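Local coordinates for endoglucanase, family GH5 (Zobellia galactanivorans, PDB 6GL2), which probably hydrolyses beta-linked glucans as a family GH5 glycoside hydrolase, with cellulase-type activity of the kind assigned to its family, at residues Asp32-Asp37 and Trp68-Gly73. Sequence-based numbering, arbitrary orientation.
Sequences DTYNSD and WKFHIG
In the TIM barrel of this family GH5 enzyme, the loops that follow the first two strands, 24-26 and 61-64, meet where Phe70 packs against Tyr34 and the backbone of Asn35 and Ser36. The two rings form a T-shaped (edge-to-face) pair, centroids 4.9 Å apart and planes at 68°, with Phe70 CE2 poised over the centre of the Tyr34 ring. A flat apolar ring suits position 70 because it also lies against main chain: Ser36 N sits over one face, offset toward the rim, 3.8 Å from Phe70 CG. With CG anti to its own carbonyl carbon (chi1 -65°), on a CB already directed at the other loop, Phe70 lies along that backbone. Tyr34, centre of an inverse gamma turn, offers a ring broad enough to receive the edge. A serine in place of Tyr34 would probably leave the CE2 edge of Phe70 without the aromatic face it points into. Asn35 has a short amide whose OD1 can curl back to Asp37 N (2.9 Å), an Asx turn. His71, its ND1 hydrogen-bonded to Glu81, adds a polar bridge: a water oxygen donates to Asn35 O at 2.6 Å. That oxygen lies in the imidazole plane, 2.9 Å from His71 NE2.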
loop_
_atom_site.group_PDB
_atom_site.type_symbol
_atom_site.label_atom_id
_atom_site.label_comp_id
_atom_site.label_asym_id
_atom_site.label_seq_id
_atom_site.Cartn_x
_atom_site.Cartn_y
_atom_site.Cartn_z
ATOM N N ASP A 32 7.629 -3.606 -7.893
ATOM C CA ASP A 32 6.787 -4.733 -7.503
ATOM C C ASP A 32 6.648 -5.825 -8.570
ATOM O O ASP A 32 6.104 -6.878 -8.264
ATOM C CB ASP A 32 5.385 -4.236 -7.118
ATOM C CG ASP A 32 4.802 -3.333 -8.136
ATOM O OD1 ASP A 32 5.482 -2.380 -8.626
ATOM O OD2 ASP A 32 3.582 -3.514 -8.498
ATOM N N THR A 33 7.143 -5.592 -9.768
ATOM C CA THR A 33 7.038 -6.587 -10.827
ATOM C C THR A 33 7.567 -7.933 -10.333
ATOM O O THR A 33 8.627 -8.028 -9.740
ATOM C CB THR A 33 7.862 -6.047 -12.012
ATOM O OG1 THR A 33 7.251 -4.906 -12.566
ATOM C CG2 THR A 33 8.074 -7.139 -13.147
ATOM N N TYR A 34 6.786 -8.980 -10.613
ATOM C CA TYR A 34 7.183 -10.313 -10.140
ATOM C C TYR A 34 8.066 -10.975 -11.191
ATOM O O TYR A 34 7.586 -11.897 -11.953
ATOM C CB TYR A 34 5.987 -11.157 -9.758
ATOM C CG TYR A 34 6.352 -12.390 -8.955
ATOM C CD1 TYR A 34 6.783 -12.288 -7.690
ATOM C CD2 TYR A 34 6.353 -13.624 -9.544
ATOM C CE1 TYR A 34 7.122 -13.383 -6.923
ATOM C CE2 TYR A 34 6.724 -14.742 -8.787
ATOM C CZ TYR A 34 7.138 -14.592 -7.494
ATOM O OH TYR A 34 7.449 -15.693 -6.723
ATOM N N ASN A 35 9.258 -10.465 -11.369
ATOM C CA ASN A 35 10.276 -10.915 -12.334
ATOM C C ASN A 35 11.599 -10.418 -11.852
ATOM O O ASN A 35 11.654 -9.359 -11.188
ATOM C CB ASN A 35 9.876 -10.366 -13.723
ATOM C CG ASN A 35 10.682 -11.016 -14.873
ATOM O OD1 ASN A 35 11.865 -10.798 -15.032
ATOM N ND2 ASN A 35 9.982 -11.900 -15.629
ATOM N N SER A 36 12.724 -11.067 -12.209
ATOM C CA SER A 36 14.025 -10.546 -11.858
ATOM C C SER A 36 14.296 -9.178 -12.528
ATOM O O SER A 36 15.110 -8.415 -12.054
ATOM C CB SER A 36 15.152 -11.531 -12.178
ATOM O OG SER A 36 15.073 -11.845 -13.543
ATOM N N ASP A 37 13.611 -8.882 -13.645
ATOM C CA ASP A 37 13.751 -7.642 -14.420
ATOM C C ASP A 37 12.469 -6.819 -14.127
ATOM O O ASP A 37 11.394 -7.216 -14.568
ATOM C CB ASP A 37 13.785 -7.988 -15.907
ATOM C CG ASP A 37 13.894 -6.807 -16.806
ATOM O OD1 ASP A 37 13.703 -5.667 -16.394
ATOM O OD2 ASP A 37 14.318 -7.020 -17.995
ATOM N N TRP A 68 10.612 -8.269 -3.325
ATOM C CA TRP A 68 11.999 -8.517 -2.893
ATOM C C TRP A 68 12.476 -9.893 -3.297
ATOM O O TRP A 68 13.675 -10.110 -3.298
ATOM C CB TRP A 68 12.111 -8.342 -1.344
ATOM C CG TRP A 68 11.745 -6.968 -0.921
ATOM C CD1 TRP A 68 10.490 -6.507 -0.606
ATOM C CD2 TRP A 68 12.599 -5.802 -0.773
ATOM N NE1 TRP A 68 10.533 -5.191 -0.298
ATOM C CE2 TRP A 68 11.778 -4.710 -0.363
ATOM C CE3 TRP A 68 13.961 -5.602 -0.965
ATOM C CZ2 TRP A 68 12.267 -3.422 -0.168
ATOM C CZ3 TRP A 68 14.457 -4.304 -0.799
ATOM C CH2 TRP A 68 13.627 -3.273 -0.330
ATOM N N LYS A 69 11.593 -10.818 -3.600
ATOM C CA LYS A 69 11.940 -12.256 -3.813
ATOM C C LYS A 69 13.136 -12.476 -4.731
ATOM O O LYS A 69 14.044 -13.251 -4.398
ATOM C CB LYS A 69 10.687 -13.016 -4.298
ATOM C CG LYS A 69 10.994 -14.511 -4.473
ATOM C CD LYS A 69 9.797 -15.313 -4.871
ATOM C CE LYS A 69 10.173 -16.749 -5.302
ATOM N NZ LYS A 69 11.666 -17.006 -5.343
ATOM N N PHE A 70 13.185 -11.795 -5.821
ATOM C CA PHE A 70 14.234 -12.098 -6.764
ATOM C C PHE A 70 15.565 -11.513 -6.362
ATOM O O PHE A 70 16.543 -11.609 -7.113
ATOM C CB PHE A 70 13.806 -11.677 -8.161
ATOM C CG PHE A 70 12.633 -12.465 -8.674
ATOM C CD1 PHE A 70 12.864 -13.665 -9.252
ATOM C CD2 PHE A 70 11.348 -12.008 -8.561
ATOM C CE1 PHE A 70 11.823 -14.405 -9.719
ATOM C CE2 PHE A 70 10.267 -12.764 -8.978
ATOM C CZ PHE A 70 10.556 -13.964 -9.559
ATOM N N HIS A 71 15.642 -10.835 -5.241
ATOM C CA HIS A 71 16.841 -10.168 -4.740
ATOM C C HIS A 71 17.208 -10.591 -3.367
ATOM O O HIS A 71 17.967 -9.835 -2.724
ATOM C CB HIS A 71 16.765 -8.684 -4.959
ATOM C CG HIS A 71 16.419 -8.263 -6.346
ATOM N ND1 HIS A 71 17.333 -8.116 -7.301
ATOM C CD2 HIS A 71 15.171 -8.150 -6.953
ATOM C CE1 HIS A 71 16.672 -7.799 -8.443
ATOM N NE2 HIS A 71 15.359 -7.836 -8.192
ATOM N N ILE A 72 16.703 -11.670 -2.812
ATOM C CA ILE A 72 17.020 -12.161 -1.494
ATOM C C ILE A 72 17.783 -13.440 -1.664
ATOM O O ILE A 72 17.387 -14.365 -2.413
ATOM C CB ILE A 72 15.771 -12.400 -0.685
ATOM C CG1 ILE A 72 14.960 -11.108 -0.341
ATOM C CG2 ILE A 72 16.084 -13.193 0.598
ATOM C CD1 ILE A 72 13.551 -11.282 0.109
ATOM N N GLY A 73 18.896 -13.540 -0.952
ATOM C CA GLY A 73 19.753 -14.731 -1.004
ATOM C C GLY A 73 19.252 -15.818 -0.074
ATOM O O GLY A 73 18.160 -15.758 0.561
HETATM O O HOH W 1 12.628 -8.041 -9.107
#